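Local coordinates for bumblebee peptidoglycan recognition protein SA (PDB 5XZ4) that probably recognises bacterial peptidoglycan in insect immunity, binding the Dap type in preference to the Lys type, at residues 34-39 with 103-108. Sequence-based numbering, arbitrary orientation.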
loop_
_atom_site.group_PDB
_atom_site.type_symbol
_atom_site.label_atom_id
_atom_site.label_comp_id
_atom_site.label_asym_id
_atom_site.label_seq_id
_atom_site.Cartn_x
_atom_site.Cartn_y
_atom_site.Cartn_z
ATOM N N VAL A 34 -6.261 6.398 3.907
ATOM C CA VAL A 34 -5.217 5.656 3.189
ATOM C C VAL A 34 -3.952 5.809 4.033
ATOM O O VAL A 34 -3.577 6.944 4.380
ATOM C CB VAL A 34 -5.011 6.213 1.769
ATOM C CG1 VAL A 34 -3.788 5.598 1.090
ATOM C CG2 VAL A 34 -6.233 5.970 0.904
ATOM N N ILE A 35 -3.266 4.673 4.303
ATOM C CA ILE A 35 -2.010 4.722 5.054
ATOM C C ILE A 35 -0.870 4.424 4.080
ATOM O O ILE A 35 -0.886 3.394 3.372
ATOM C CB ILE A 35 -1.931 3.692 6.204
ATOM C CG1 ILE A 35 -3.215 3.575 7.007
ATOM C CG2 ILE A 35 -0.726 3.978 7.084
ATOM C CD1 ILE A 35 -3.630 4.814 7.762
ATOM N N ILE A 36 0.119 5.303 4.033
ATOM C CA ILE A 36 1.307 5.129 3.192
ATOM C C ILE A 36 2.448 4.471 3.974
ATOM O O ILE A 36 2.794 4.911 5.098
ATOM C CB ILE A 36 1.777 6.470 2.565
ATOM C CG1 ILE A 36 0.624 7.172 1.804
ATOM C CG2 ILE A 36 3.009 6.261 1.673
ATOM C CD1 ILE A 36 0.052 6.389 0.623
ATOM N N HIS A 37 2.961 3.381 3.399
ATOM C CA HIS A 37 4.060 2.601 4.002
ATOM C C HIS A 37 5.217 2.472 3.026
ATOM O O HIS A 37 5.018 2.636 1.817
ATOM C CB HIS A 37 3.590 1.168 4.313
ATOM C CG HIS A 37 2.806 1.032 5.579
ATOM N ND1 HIS A 37 3.412 0.787 6.792
ATOM C CD2 HIS A 37 1.475 1.072 5.827
ATOM C CE1 HIS A 37 2.486 0.686 7.732
ATOM N NE2 HIS A 37 1.303 0.870 7.178
ATOM N N HIS A 38 6.400 2.121 3.537
ATOM C CA HIS A 38 7.426 1.494 2.697
ATOM C C HIS A 38 7.632 0.062 3.133
ATOM O O HIS A 38 7.354 -0.276 4.283
ATOM C CB HIS A 38 8.726 2.316 2.633
ATOM C CG HIS A 38 9.538 2.369 3.910
ATOM N ND1 HIS A 38 10.797 2.934 3.941
ATOM C CD2 HIS A 38 9.290 1.942 5.175
ATOM C CE1 HIS A 38 11.287 2.858 5.172
ATOM N NE2 HIS A 38 10.382 2.277 5.944
ATOM N N THR A 39 8.103 -0.796 2.224
ATOM C CA THR A 39 8.281 -2.224 2.576
ATOM C C THR A 39 9.580 -2.541 3.293
ATOM O O THR A 39 9.671 -3.619 3.915
ATOM C CB THR A 39 8.195 -3.115 1.339
ATOM O OG1 THR A 39 9.262 -2.753 0.455
ATOM C CG2 THR A 39 6.805 -2.971 0.632
ATOM N N VAL A 103 -7.107 1.592 3.672
ATOM C CA VAL A 103 -6.254 0.742 2.828
ATOM C C VAL A 103 -4.816 1.164 3.047
ATOM O O VAL A 103 -4.520 2.358 3.224
ATOM C CB VAL A 103 -6.657 0.742 1.336
ATOM C CG1 VAL A 103 -7.933 -0.057 1.125
ATOM C CG2 VAL A 103 -6.795 2.150 0.820
ATOM N N GLY A 104 -3.930 0.164 3.039
ATOM C CA GLY A 104 -2.491 0.381 3.276
ATOM C C GLY A 104 -1.706 0.159 1.998
ATOM O O GLY A 104 -1.794 -0.912 1.406
ATOM N N ILE A 105 -0.987 1.183 1.550
ATOM C CA ILE A 105 -0.260 1.140 0.257
ATOM C C ILE A 105 1.215 1.053 0.589
ATOM O O ILE A 105 1.783 1.949 1.212
ATOM C CB ILE A 105 -0.498 2.411 -0.589
ATOM C CG1 ILE A 105 -1.982 2.559 -0.960
ATOM C CG2 ILE A 105 0.345 2.358 -1.866
ATOM C CD1 ILE A 105 -2.322 3.859 -1.700
ATOM N N GLY A 106 1.830 -0.080 0.210
ATOM C CA GLY A 106 3.280 -0.288 0.459
ATOM C C GLY A 106 4.121 0.049 -0.764
ATOM O O GLY A 106 4.054 -0.671 -1.773
ATOM N N PHE A 107 4.928 1.114 -0.678
ATOM C CA PHE A 107 5.925 1.438 -1.718
ATOM C C PHE A 107 7.064 0.424 -1.570
ATOM O O PHE A 107 7.641 0.299 -0.459
ATOM C CB PHE A 107 6.454 2.875 -1.556
ATOM C CG PHE A 107 5.532 3.965 -2.080
ATOM C CD1 PHE A 107 4.250 4.158 -1.539
ATOM C CD2 PHE A 107 5.999 4.811 -3.086
ATOM C CE1 PHE A 107 3.443 5.197 -2.027
ATOM C CE2 PHE A 107 5.192 5.848 -3.569
ATOM C CZ PHE A 107 3.935 6.023 -3.024
ATOM N N ILE A 108 7.394 -0.272 -2.657
ATOM C CA ILE A 108 8.453 -1.297 -2.584
ATOM C C ILE A 108 9.814 -0.605 -2.567
ATOM O O ILE A 108 10.209 0.049 -3.542
ATOM C CB ILE A 108 8.338 -2.320 -3.736
ATOM C CG1 ILE A 108 6.999 -3.063 -3.651
ATOM C CG2 ILE A 108 9.503 -3.328 -3.685
ATOM C CD1 ILE A 108 6.664 -3.892 -4.893
#
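Val34 and Ile105 meet methyl to methyl, with Val34 CG1 3.6 Å from Ile105 CD1. Val34 CG1 stands anti to its own backbone N (chi1 171°), which turns it along the strand toward Ile105. The other methyl, CG2, rests on CG2 of Val103. Ile36 lies beside Ile105, the two pointing the same way. Ile36 CG2 leans obliquely on the Phe107 ring, 3.9 Å from Phe107 CE1. The side chains of Val34, Ile36, Val103, Ile105 and Phe107 lie on the same face of the sheet and pack into an apolar layer.

Five backbone hydrogen bonds join segments 34-39 and 103-108. Ile35 N donates to Val103 O at 2.8 Å, and Ile105 N returns a nearly straight bond to Ile35 O. His37 N then binds Ile105 O. Phe107 N reaches His37 O from above the carbonyl plane, with a C=O...N angle of only 140°. Thr39 N closes the ladder on Phe107 O, 2.9 Å away.

These are neighbouring parallel strands in the central mixed sheet of the amidase-like PGRP fold. Strand 141-145 flanks 31-38, and strand 74-76 flanks 102-107. Helix 118-134 covers this layer: Leu127 meets Ile105, while Met120 and Ala124 meet Phe107.

On the reverse face, Gly104 and Gly106 pair with Ile35 and His37 and bring no side chains. His37 CB lies 3.7 Å from Ile105 O. The buried imidazole is fixed at both nitrogens, ND1 by Ser154 OG and NE2 by Thr95 OG1. Past the strand ends, Thr39 OG1 sits 3.5 Å from Ile108 CA and hydrogen-bonds Thr41 OG1 and Gly109 N.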